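Ketosynthase (Streptomyces sp. MSC090213JE08, PDB 6KXD) serves as the ketosynthase of a highly reducing type II polyketide synthase, probably condensing a carrier-bound acyl chain with malonyl-ACP with loss of carbon dioxide. Local coordinates at residues A[8-13]-A[238-243]; A[13-18]-A[252-257]; A[91-96]-A[247-252]; A[101-106]-A[189-194]. All coordinates share one frame; numbering follows the deposited sequence.

Contact 1: A[8-13]-A[238-243]; sequences RRVVLT and LVLESL
Arg-8 lays one face of its guanidinium over the side chain of Ser-242, with NH1 3.4 Å from Ser-242 CB, and its nitrogens also reach Ile-184 O and Glu-244. Arg-9 O takes the amide of Leu-243 (N to O 2.7 Å). The Arg-9 side chain runs beside that of Leu-243 in the same direction, bringing Leu-243 CD2 against the Arg-9 guanidinium edge, and Arg-9 NH1 goes on to a salt bridge with Glu-256. Val-10 forms a non-hydrogen-bonded pair with Ser-242, and its CG1 reaches along the sheet face to Leu-240 CB (4.0 Å). Val-11 and Glu-241 form the hydrogen-bonded pair, Val-11 N to Glu-241 O and Glu-241 N to Val-11 O both measuring 2.9 Å. Here two neighbouring strands of the thiolase-fold sheet pair, 234-242 running antiparallel to 10-19 (short segments at 140°), and helix 172-185 packs on the face that carries Val-10 and Leu-240, through Leu-181 and Ile-184. Leu-12 turns to that face too, where its CD2 presses tightly on Leu-240 CD1 (3.5 Å) and touches Leu-238 CD2 (3.7 Å). Thr-13 N binds Val-239 O, and with chi1 at 54° its OG1 lies between the backbone N and carbonyl carbon, from where it donates to Glu-241 OE1 (2.6 Å) on the anti side of the carboxylate. The same carboxylate takes salt bridges from Arg-249 and Arg-103, which probably stabilise its charge.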
loop_
_atom_site.group_PDB
_atom_site.type_symbol
_atom_site.label_atom_id
_atom_site.label_comp_id
_atom_site.label_asym_id
_atom_site.label_seq_id
_atom_site.Cartn_x
_atom_site.Cartn_y
_atom_site.Cartn_z
ATOM N N ARG A 8 3.183 -7.626 23.500
ATOM C CA ARG A 8 4.310 -6.700 23.559
ATOM C C ARG A 8 3.789 -5.284 23.334
ATOM O O ARG A 8 2.913 -5.060 22.488
ATOM C CB ARG A 8 5.380 -7.009 22.513
ATOM C CG ARG A 8 5.801 -8.470 22.454
ATOM C CD ARG A 8 7.247 -8.595 22.017
ATOM N NE ARG A 8 7.536 -7.767 20.852
ATOM C CZ ARG A 8 8.756 -7.409 20.452
ATOM N NH1 ARG A 8 9.741 -7.271 21.329
ATOM N NH2 ARG A 8 8.983 -7.204 19.166
ATOM N N ARG A 9 4.353 -4.351 24.102
ATOM C CA ARG A 9 3.972 -2.951 24.069
ATOM C C ARG A 9 4.906 -2.235 23.094
ATOM O O ARG A 9 6.053 -2.592 22.964
ATOM C CB ARG A 9 4.051 -2.331 25.467
ATOM C CG ARG A 9 2.841 -2.606 26.352
ATOM C CD ARG A 9 3.058 -2.146 27.784
ATOM N NE ARG A 9 3.758 -0.871 27.901
ATOM C CZ ARG A 9 3.264 0.236 28.453
ATOM N NH1 ARG A 9 1.966 0.366 28.653
ATOM N NH2 ARG A 9 4.072 1.226 28.790
ATOM N N VAL A 10 4.352 -1.264 22.370
ATOM C CA VAL A 10 5.039 -0.585 21.271
ATOM C C VAL A 10 4.913 0.924 21.464
ATOM O O VAL A 10 3.796 1.429 21.663
ATOM C CB VAL A 10 4.418 -0.999 19.924
ATOM C CG1 VAL A 10 5.074 -0.279 18.748
ATOM C CG2 VAL A 10 4.425 -2.511 19.765
ATOM N N VAL A 11 6.023 1.635 21.283
ATOM C CA VAL A 11 6.131 3.029 21.613
ATOM C C VAL A 11 6.730 3.807 20.444
ATOM O O VAL A 11 7.454 3.267 19.624
ATOM C CB VAL A 11 6.947 3.211 22.910
ATOM C CG1 VAL A 11 6.137 2.753 24.123
ATOM C CG2 VAL A 11 8.290 2.489 22.856
ATOM N N LEU A 12 6.369 5.092 20.397
ATOM C CA LEU A 12 6.833 6.022 19.418
ATOM C C LEU A 12 8.049 6.735 19.977
ATOM O O LEU A 12 7.890 7.613 20.830
ATOM C CB LEU A 12 5.733 7.036 19.093
ATOM C CG LEU A 12 4.500 6.446 18.401
ATOM C CD1 LEU A 12 3.368 7.451 18.274
ATOM C CD2 LEU A 12 4.871 5.910 17.024
ATOM N N THR A 13 9.220 6.409 19.430
ATOM C CA THR A 13 10.475 6.988 19.868
ATOM C C THR A 13 11.000 8.064 18.919
ATOM O O THR A 13 11.944 8.766 19.273
ATOM C CB THR A 13 11.515 5.887 20.059
ATOM O OG1 THR A 13 11.589 5.154 18.839
ATOM C CG2 THR A 13 11.142 4.962 21.193
ATOM N N LEU A 238 7.145 7.787 11.542
ATOM C CA LEU A 238 7.159 7.494 12.933
ATOM C C LEU A 238 8.102 6.321 13.171
ATOM O O LEU A 238 8.062 5.329 12.443
ATOM C CB LEU A 238 5.750 7.145 13.405
ATOM C CG LEU A 238 4.723 8.272 13.308
ATOM C CD1 LEU A 238 4.118 8.322 11.913
ATOM C CD2 LEU A 238 3.627 8.098 14.342
ATOM N N VAL A 239 8.971 6.453 14.180
ATOM C CA VAL A 239 9.721 5.304 14.664
ATOM C C VAL A 239 8.892 4.609 15.742
ATOM O O VAL A 239 8.609 5.215 16.809
ATOM C CB VAL A 239 11.123 5.693 15.184
ATOM C CG1 VAL A 239 11.899 4.450 15.599
ATOM C CG2 VAL A 239 11.896 6.497 14.152
ATOM N N LEU A 240 8.521 3.350 15.465
ATOM C CA LEU A 240 7.892 2.477 16.388
ATOM C C LEU A 240 8.950 1.498 16.890
ATOM O O LEU A 240 9.760 1.021 16.096
ATOM C CB LEU A 240 6.771 1.670 15.729
ATOM C CG LEU A 240 5.430 2.379 15.578
ATOM C CD1 LEU A 240 5.534 3.515 14.584
ATOM C CD2 LEU A 240 4.366 1.381 15.144
ATOM N N GLU A 241 8.871 1.156 18.169
ATOM C CA GLU A 241 9.848 0.274 18.803
ATOM C C GLU A 241 9.174 -0.524 19.898
ATOM O O GLU A 241 8.256 -0.018 20.533
ATOM C CB GLU A 241 10.959 1.090 19.460
ATOM C CG GLU A 241 12.083 1.468 18.529
ATOM C CD GLU A 241 13.275 2.091 19.253
ATOM O OE1 GLU A 241 13.394 3.336 19.212
ATOM O OE2 GLU A 241 14.080 1.327 19.850
ATOM N N SER A 242 9.618 -1.766 20.101
ATOM C CA SER A 242 9.106 -2.520 21.245
ATOM C C SER A 242 9.459 -1.714 22.495
ATOM O O SER A 242 10.501 -1.068 22.515
ATOM C CB SER A 242 9.662 -3.907 21.317
ATOM O OG SER A 242 11.038 -3.874 21.640
ATOM N N LEU A 243 8.561 -1.688 23.485
ATOM C CA LEU A 243 8.913 -1.038 24.763
ATOM C C LEU A 243 10.267 -1.566 25.268
ATOM O O LEU A 243 11.106 -0.791 25.684
ATOM C CB LEU A 243 7.812 -1.278 25.796
ATOM C CG LEU A 243 8.094 -0.659 27.169
ATOM C CD1 LEU A 243 8.302 0.843 27.036
ATOM C CD2 LEU A 243 6.966 -0.964 28.149
#

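Contact 2: A[13-18]-A[252-257]; sequences TGFGVI and RIHAEV
Thr-13 and Ile-253 bring their CA atoms within 4.5 Å at the point where the chain bends into strand 255-264, and beyond it the two backbones diverge. Thr-13 CG2 rests on Ile-253 CG1, and Thr-13 O accepts a weak, bent bond from Arg-252 NH1 (2.7 Å). The main side-chain contact is an offset stack of Phe-15 on His-254, with centroids 4.2 Å apart and planes only 10° from parallel. The two side chains run antiparallel to each other, which sets Phe-15 CE2 against His-254 CG at 3.5 Å. Arg-252 covers the other face of the imidazole: bent at chi2 (-90°) and chi3, it folds back so that its guanidinium lies over His-254 NE2. The ring is thus sandwiched, with Gly-14 N meeting it at the edge. Its rotation is further fixed by NE2, which is hydrogen-bonded to Asp-92 OD2; that same oxygen takes Phe-15 N. Phe-15 also packs on Ile-347 and Leu-351 of helix 341-355. His-254 and the next residue, Ala-255, both face Leu-12, a classic beta bulge at the entry to strand 255-264, where this strand pairs antiparallel with strand 10-19 in the ketosynthase sheet.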
loop_
_atom_site.group_PDB
_atom_site.type_symbol
_atom_site.label_atom_id
_atom_site.label_comp_id
_atom_site.label_asym_id
_atom_site.label_seq_id
_atom_site.Cartn_x
_atom_site.Cartn_y
_atom_site.Cartn_z
ATOM N N THR A 13 9.220 6.409 19.430
ATOM C CA THR A 13 10.475 6.988 19.868
ATOM C C THR A 13 11.000 8.064 18.919
ATOM O O THR A 13 11.944 8.766 19.273
ATOM C CB THR A 13 11.515 5.887 20.059
ATOM O OG1 THR A 13 11.589 5.154 18.839
ATOM C CG2 THR A 13 11.142 4.962 21.193
ATOM N N GLY A 14 10.436 8.201 17.713
ATOM C CA GLY A 14 10.918 9.229 16.796
ATOM C C GLY A 14 9.831 9.679 15.841
ATOM O O GLY A 14 8.986 8.879 15.453
ATOM N N PHE A 15 9.836 10.973 15.527
ATOM C CA PHE A 15 8.950 11.577 14.564
ATOM C C PHE A 15 9.765 12.353 13.552
ATOM O O PHE A 15 10.643 13.144 13.917
ATOM C CB PHE A 15 7.984 12.585 15.199
ATOM C CG PHE A 15 7.015 12.032 16.214
ATOM C CD1 PHE A 15 6.471 10.769 16.071
ATOM C CD2 PHE A 15 6.594 12.811 17.285
ATOM C CE1 PHE A 15 5.559 10.280 16.991
ATOM C CE2 PHE A 15 5.663 12.332 18.190
ATOM C CZ PHE A 15 5.148 11.065 18.044
ATOM N N GLY A 16 9.464 12.123 12.284
ATOM C CA GLY A 16 9.998 12.890 11.228
ATOM C C GLY A 16 8.866 13.513 10.446
ATOM O O GLY A 16 7.934 12.806 10.093
ATOM N N VAL A 17 8.995 14.803 10.130
ATOM C CA VAL A 17 7.910 15.597 9.529
ATOM C C VAL A 17 8.471 16.541 8.466
ATOM O O VAL A 17 9.351 17.363 8.767
ATOM C CB VAL A 17 7.149 16.423 10.587
ATOM C CG1 VAL A 17 6.047 17.250 9.914
ATOM C CG2 VAL A 17 6.592 15.580 11.713
ATOM N N ILE A 18 7.899 16.443 7.265
ATOM C CA ILE A 18 7.978 17.351 6.165
ATOM C C ILE A 18 6.549 17.766 5.859
ATOM O O ILE A 18 5.805 16.961 5.345
ATOM C CB ILE A 18 8.562 16.708 4.898
ATOM C CG1 ILE A 18 9.979 16.158 5.082
ATOM C CG2 ILE A 18 8.490 17.693 3.754
ATOM C CD1 ILE A 18 11.047 17.206 4.977
ATOM N N ARG A 252 14.103 8.323 24.384
ATOM C CA ARG A 252 12.965 9.155 24.757
ATOM C C ARG A 252 11.732 8.616 24.000
ATOM O O ARG A 252 11.770 8.480 22.793
ATOM C CB ARG A 252 13.295 10.620 24.445
ATOM C CG ARG A 252 12.163 11.601 24.701
ATOM C CD ARG A 252 11.263 11.813 23.491
ATOM N NE ARG A 252 11.892 12.549 22.401
ATOM C CZ ARG A 252 12.508 12.015 21.348
ATOM N NH1 ARG A 252 12.353 10.738 21.020
ATOM N NH2 ARG A 252 13.299 12.772 20.622
ATOM N N ILE A 253 10.648 8.345 24.731
ATOM C CA ILE A 253 9.408 7.809 24.204
ATOM C C ILE A 253 8.356 8.927 24.144
ATOM O O ILE A 253 7.951 9.438 25.171
ATOM C CB ILE A 253 8.965 6.623 25.082
ATOM C CG1 ILE A 253 9.941 5.446 24.957
ATOM C CG2 ILE A 253 7.530 6.233 24.784
ATOM C CD1 ILE A 253 9.693 4.314 25.923
ATOM N N HIS A 254 7.906 9.278 22.929
ATOM C CA HIS A 254 6.951 10.361 22.703
ATOM C C HIS A 254 5.565 9.940 23.200
ATOM O O HIS A 254 4.896 10.718 23.885
ATOM C CB HIS A 254 6.853 10.749 21.220
ATOM C CG HIS A 254 8.020 11.466 20.632
ATOM N ND1 HIS A 254 8.350 12.772 20.979
ATOM C CD2 HIS A 254 8.869 11.122 19.638
ATOM C CE1 HIS A 254 9.381 13.174 20.260
ATOM N NE2 HIS A 254 9.727 12.171 19.431
ATOM N N ALA A 255 5.138 8.723 22.816
ATOM C CA ALA A 255 3.837 8.172 23.173
ATOM C C ALA A 255 3.848 6.655 22.933
ATOM O O ALA A 255 4.838 6.079 22.510
ATOM C CB ALA A 255 2.746 8.878 22.396
ATOM N N GLU A 256 2.766 5.993 23.331
ATOM C CA GLU A 256 2.630 4.581 23.160
ATOM C C GLU A 256 1.608 4.360 22.037
ATOM O O GLU A 256 0.645 5.127 21.903
ATOM C CB GLU A 256 2.211 3.919 24.472
ATOM C CG GLU A 256 2.343 2.412 24.431
ATOM C CD GLU A 256 1.909 1.666 25.677
ATOM O OE1 GLU A 256 1.654 2.321 26.700
ATOM O OE2 GLU A 256 1.829 0.419 25.608
ATOM N N VAL A 257 1.842 3.333 21.213
ATOM C CA VAL A 257 0.834 2.851 20.267
ATOM C C VAL A 257 0.006 1.773 20.965
ATOM O O VAL A 257 0.526 0.700 21.303
ATOM C CB VAL A 257 1.466 2.287 18.976
ATOM C CG1 VAL A 257 0.364 1.983 17.983
ATOM C CG2 VAL A 257 2.491 3.221 18.353
#

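Contact 3: A[91-96]-A[247-252]; sequences DDAGLT and LARGAR
Arg-252 and Arg-249 each grip one carbonyl oxygen end-on with two nitrogens. For Arg-252 the target is Asp-92 O, 2.7 Å from NH2 and 3.1 Å from NH1, with the oxygen lying in the guanidinium plane. Arg-249 does the same to Ala-93 O (NH2 3.0 Å, NH1 3.1 Å), both nitrogens coming from one face of the carbonyl. Asp-92 OD1 adds a salt bridge to Arg-252 NH2, but from well outside the guanidinium plane, so charge alone draws them together. These carbonyls belong to the last turn of helix 77-93, which closes in a Schellman motif at Gly-94, whose positive phi turns the chain away; Gly-94 N bonds back to Asp-91 O. The positive arginines probably offset the partial negative charge at this helix end. Gly-250, in the facing loop, ends helix 243-247 with a second Schellman motif. Around the first shell, Leu-95 CD2 lies over the centre of the Arg-249 guanidinium, 3.6 Å from CZ, and Ala-251 CB covers the opposite face toward the rim. Clamped in this way, the flat group keeps its charge partner in contact 1, Glu-241. The Arg-249 side chain leaves the backbone with CG anti to N (chi1 -166°) and bends at chi3 to reach the helix end. The bonds of Asp-92 OD2 into contact 2 hold its carboxylate, whose plane lies 18° from that of the Arg-252 guanidinium.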
loop_
_atom_site.group_PDB
_atom_site.type_symbol
_atom_site.label_atom_id
_atom_site.label_comp_id
_atom_site.label_asym_id
_atom_site.label_seq_id
_atom_site.Cartn_x
_atom_site.Cartn_y
_atom_site.Cartn_z
ATOM N N ASP A 91 16.840 10.300 13.433
ATOM C CA ASP A 91 17.537 11.370 14.207
ATOM C C ASP A 91 16.776 11.590 15.521
ATOM O O ASP A 91 17.338 11.466 16.622
ATOM C CB ASP A 91 17.700 12.639 13.359
ATOM C CG ASP A 91 18.728 12.490 12.248
ATOM O OD1 ASP A 91 19.463 11.499 12.276
ATOM O OD2 ASP A 91 18.774 13.358 11.355
ATOM N N ASP A 92 15.474 11.863 15.397
ATOM C CA ASP A 92 14.609 12.180 16.519
ATOM C C ASP A 92 14.546 11.003 17.486
ATOM O O ASP A 92 14.272 11.194 18.658
ATOM C CB ASP A 92 13.190 12.530 16.058
ATOM C CG ASP A 92 12.303 13.062 17.171
ATOM O OD1 ASP A 92 12.594 14.173 17.676
ATOM O OD2 ASP A 92 11.338 12.365 17.525
ATOM N N ALA A 93 14.784 9.779 17.002
ATOM C CA ALA A 93 14.704 8.637 17.889
ATOM C C ALA A 93 16.054 8.380 18.581
ATOM O O ALA A 93 16.103 7.550 19.459
ATOM C CB ALA A 93 14.249 7.418 17.136
ATOM N N GLY A 94 17.121 9.061 18.150
ATOM C CA GLY A 94 18.484 8.832 18.681
ATOM C C GLY A 94 19.126 7.610 18.051
ATOM O O GLY A 94 20.013 6.988 18.619
ATOM N N LEU A 95 18.649 7.253 16.855
ATOM C CA LEU A 95 19.070 6.056 16.157
ATOM C C LEU A 95 19.964 6.515 15.020
ATOM O O LEU A 95 19.616 7.419 14.284
ATOM C CB LEU A 95 17.860 5.304 15.573
ATOM C CG LEU A 95 17.087 4.401 16.530
ATOM C CD1 LEU A 95 15.811 3.878 15.894
ATOM C CD2 LEU A 95 17.955 3.240 16.972
ATOM N N THR A 96 21.109 5.874 14.866
ATOM C CA THR A 96 21.954 6.203 13.747
ATOM C C THR A 96 21.878 5.048 12.742
ATOM O O THR A 96 21.280 4.001 13.028
ATOM C CB THR A 96 23.372 6.518 14.232
ATOM O OG1 THR A 96 24.088 6.948 13.074
ATOM C CG2 THR A 96 24.027 5.336 14.910
ATOM N N LEU A 247 13.250 1.060 26.073
ATOM C CA LEU A 247 13.717 1.193 27.463
ATOM C C LEU A 247 15.204 0.842 27.528
ATOM O O LEU A 247 15.991 1.622 28.060
ATOM C CB LEU A 247 12.903 0.282 28.387
ATOM C CG LEU A 247 11.468 0.732 28.660
ATOM C CD1 LEU A 247 10.787 -0.175 29.681
ATOM C CD2 LEU A 247 11.430 2.188 29.100
ATOM N N ALA A 248 15.564 -0.309 26.940
ATOM C CA ALA A 248 16.944 -0.860 26.956
ATOM C C ALA A 248 17.966 0.044 26.238
ATOM O O ALA A 248 19.143 -0.142 26.405
ATOM C CB ALA A 248 16.948 -2.247 26.346
ATOM N N ARG A 249 17.511 0.981 25.409
ATOM C CA ARG A 249 18.357 1.794 24.512
ATOM C C ARG A 249 18.551 3.194 25.113
ATOM O O ARG A 249 19.370 3.972 24.639
ATOM C CB ARG A 249 17.636 1.871 23.156
ATOM C CG ARG A 249 18.449 2.381 21.973
ATOM C CD ARG A 249 17.738 2.117 20.646
ATOM N NE ARG A 249 16.486 2.853 20.427
ATOM C CZ ARG A 249 16.432 4.136 20.084
ATOM N NH1 ARG A 249 17.516 4.877 20.232
ATOM N NH2 ARG A 249 15.313 4.680 19.618
ATOM N N GLY A 250 17.752 3.515 26.134
ATOM C CA GLY A 250 17.677 4.866 26.716
ATOM C C GLY A 250 16.954 5.863 25.818
ATOM O O GLY A 250 17.283 7.053 25.800
ATOM N N ALA A 251 15.953 5.378 25.074
ATOM C CA ALA A 251 15.259 6.197 24.097
ATOM C C ALA A 251 14.201 7.060 24.792
ATOM O O ALA A 251 13.481 6.607 25.674
ATOM C CB ALA A 251 14.642 5.307 23.042
ATOM N N ARG A 252 14.103 8.323 24.384
ATOM C CA ARG A 252 12.965 9.155 24.757
ATOM C C ARG A 252 11.732 8.616 24.000
ATOM O O ARG A 252 11.770 8.480 22.793
ATOM C CB ARG A 252 13.295 10.620 24.445
ATOM C CG ARG A 252 12.163 11.601 24.701
ATOM C CD ARG A 252 11.263 11.813 23.491
ATOM N NE ARG A 252 11.892 12.549 22.401
ATOM C CZ ARG A 252 12.508 12.015 21.348
ATOM N NH1 ARG A 252 12.353 10.738 21.020
ATOM N NH2 ARG A 252 13.299 12.772 20.622
#

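Contact 4: A[101-106]-A[189-194]; sequences GERQAV and VDIALC
Val-106 O accepts the amide of Leu-193 (N to O 2.8 Å) and is also approached by Ala-192 CA at 3.1 Å as a CA-H...O contact. The amide of the same residue, Val-106 N, donates to Ile-191 O (3.2 Å). These bonds join strands 105-110 and 191-198 as parallel neighbours in the thiolase-fold N-terminal sheet, with strand 161-166 on the far side of 105-110 and 234-242 beyond 191-198. Val-106 and Ala-192 share a sheet face covered by helix 172-185, where Tyr-179 and Ser-183 meet Val-106. Ahead of the strand, Gln-104 extends its chain across Val-189, so that NE2 comes to 3.6 Å from Val-189 CG1, while Val-189 CG2 reaches Val-106 CG2 at about a right angle between their side chains. Glu-256 of a neighbouring subunit packs on Gln-104, and Arg-190 of that subunit on Val-106. Arg-103 crosses Ile-191 nearly at right angles and sets one guanidinium face over it, with Ile-191 CD1 toward the rim; Arg-103 NH2 lies 3.8 Å from Ile-191 CB and has its charge partner, Glu-241, in contact 1. Ile-191 turns CG2 into the position between its backbone N and carbonyl carbon, which puts that methyl against Ala-105 CB at a tight 3.4 Å.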
loop_
_atom_site.group_PDB
_atom_site.type_symbol
_atom_site.label_atom_id
_atom_site.label_comp_id
_atom_site.label_asym_id
_atom_site.label_seq_id
_atom_site.Cartn_x
_atom_site.Cartn_y
_atom_site.Cartn_z
ATOM N N GLY A 101 21.375 -0.646 10.807
ATOM C CA GLY A 101 21.946 -1.683 9.922
ATOM C C GLY A 101 21.861 -3.059 10.568
ATOM O O GLY A 101 21.764 -4.071 9.871
ATOM N N GLU A 102 21.873 -3.055 11.911
ATOM C CA GLU A 102 21.948 -4.231 12.775
ATOM C C GLU A 102 20.559 -4.839 12.991
ATOM O O GLU A 102 20.456 -5.988 13.422
ATOM C CB GLU A 102 22.526 -3.865 14.153
ATOM C CG GLU A 102 24.042 -3.951 14.255
ATOM C CD GLU A 102 24.652 -5.183 13.609
ATOM O OE1 GLU A 102 24.875 -5.152 12.379
ATOM O OE2 GLU A 102 24.879 -6.175 14.329
ATOM N N ARG A 103 19.503 -4.065 12.721
ATOM C CA ARG A 103 18.174 -4.442 13.136
ATOM C C ARG A 103 17.357 -4.935 11.938
ATOM O O ARG A 103 17.394 -4.369 10.840
ATOM C CB ARG A 103 17.504 -3.276 13.869
ATOM C CG ARG A 103 17.430 -3.486 15.373
ATOM C CD ARG A 103 17.737 -2.241 16.177
ATOM N NE ARG A 103 16.747 -2.176 17.231
ATOM C CZ ARG A 103 16.236 -1.053 17.710
ATOM N NH1 ARG A 103 16.959 0.053 17.710
ATOM N NH2 ARG A 103 14.995 -1.041 18.166
ATOM N N GLN A 104 16.645 -6.041 12.168
ATOM C CA GLN A 104 15.583 -6.429 11.273
ATOM C C GLN A 104 14.453 -5.429 11.521
ATOM O O GLN A 104 14.094 -5.152 12.650
ATOM C CB GLN A 104 15.106 -7.866 11.492
ATOM C CG GLN A 104 14.112 -8.283 10.417
ATOM C CD GLN A 104 13.498 -9.650 10.606
ATOM O OE1 GLN A 104 14.084 -10.528 11.239
ATOM N NE2 GLN A 104 12.306 -9.834 10.048
ATOM N N ALA A 105 13.889 -4.879 10.453
ATOM C CA ALA A 105 12.965 -3.776 10.643
ATOM C C ALA A 105 11.914 -3.844 9.561
ATOM O O ALA A 105 12.118 -4.464 8.487
ATOM C CB ALA A 105 13.713 -2.469 10.573
ATOM N N VAL A 106 10.798 -3.191 9.859
ATOM C CA VAL A 106 9.813 -2.978 8.885
ATOM C C VAL A 106 9.858 -1.481 8.546
ATOM O O VAL A 106 9.920 -0.659 9.439
ATOM C CB VAL A 106 8.433 -3.458 9.372
ATOM C CG1 VAL A 106 7.298 -2.876 8.543
ATOM C CG2 VAL A 106 8.354 -4.971 9.377
ATOM N N VAL A 189 10.139 -8.283 14.725
ATOM C CA VAL A 189 10.983 -7.141 14.615
ATOM C C VAL A 189 10.746 -6.300 15.852
ATOM O O VAL A 189 9.694 -6.403 16.446
ATOM C CB VAL A 189 10.699 -6.312 13.341
ATOM C CG1 VAL A 189 10.966 -7.130 12.081
ATOM C CG2 VAL A 189 9.292 -5.737 13.350
ATOM N N ASP A 190 11.736 -5.479 16.195
ATOM C CA ASP A 190 11.688 -4.638 17.355
ATOM C C ASP A 190 11.567 -3.183 16.920
ATOM O O ASP A 190 11.449 -2.284 17.751
ATOM C CB ASP A 190 12.916 -4.868 18.239
ATOM C CG ASP A 190 12.748 -6.065 19.156
ATOM O OD1 ASP A 190 12.286 -7.116 18.666
ATOM O OD2 ASP A 190 13.059 -5.936 20.362
ATOM N N ILE A 191 11.601 -2.947 15.612
ATOM C CA ILE A 191 11.585 -1.594 15.115
ATOM C C ILE A 191 10.854 -1.534 13.773
ATOM O O ILE A 191 10.949 -2.434 12.943
ATOM C CB ILE A 191 13.005 -1.023 14.983
ATOM C CG1 ILE A 191 12.972 0.475 14.684
ATOM C CG2 ILE A 191 13.792 -1.770 13.940
ATOM C CD1 ILE A 191 14.298 1.141 14.885
ATOM N N ALA A 192 10.120 -0.442 13.606
ATOM C CA ALA A 192 9.348 -0.171 12.395
ATOM C C ALA A 192 9.377 1.344 12.127
ATOM O O ALA A 192 9.156 2.145 13.039
ATOM C CB ALA A 192 7.953 -0.662 12.618
ATOM N N LEU A 193 9.753 1.723 10.913
ATOM C CA LEU A 193 9.630 3.067 10.415
ATOM C C LEU A 193 8.366 3.117 9.565
ATOM O O LEU A 193 8.309 2.529 8.489
ATOM C CB LEU A 193 10.849 3.450 9.569
ATOM C CG LEU A 193 12.201 3.131 10.211
ATOM C CD1 LEU A 193 13.352 3.636 9.343
ATOM C CD2 LEU A 193 12.252 3.717 11.601
ATOM N N CYS A 194 7.372 3.831 10.069
ATOM C CA CYS A 194 6.074 3.798 9.502
ATOM C C CYS A 194 5.589 5.215 9.225
ATOM O O CYS A 194 5.781 6.093 10.012
ATOM C CB CYS A 194 5.103 3.188 10.480
ATOM S SG CYS A 194 5.661 1.555 11.001
#

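Contacts 1, 2 and 4 lie in one mixed sheet. Contacts 1 and 2, with centres 8 Å apart, share Thr-13, and Leu-12 O accepts from His-254 N (probable bond, 2.7 Å). Contacts 1 and 4 meet where Leu-240 N probably bonds Ala-192 O at 2.8 Å. Contact 3 sits at their end: Ala-93 CB packs 3.4 Å from Thr-13 O, the residue common to contacts 1 and 2, Arg-249 and Asp-92 carry polar links into those two contacts, and Leu-95 CD1 packs at 3.3 Å on Ile-191 CD1 of contact 4. Contacts 2 and 4 do not touch, their nearest atoms being about 6 Å apart. All four lie on one side of the chain's centre.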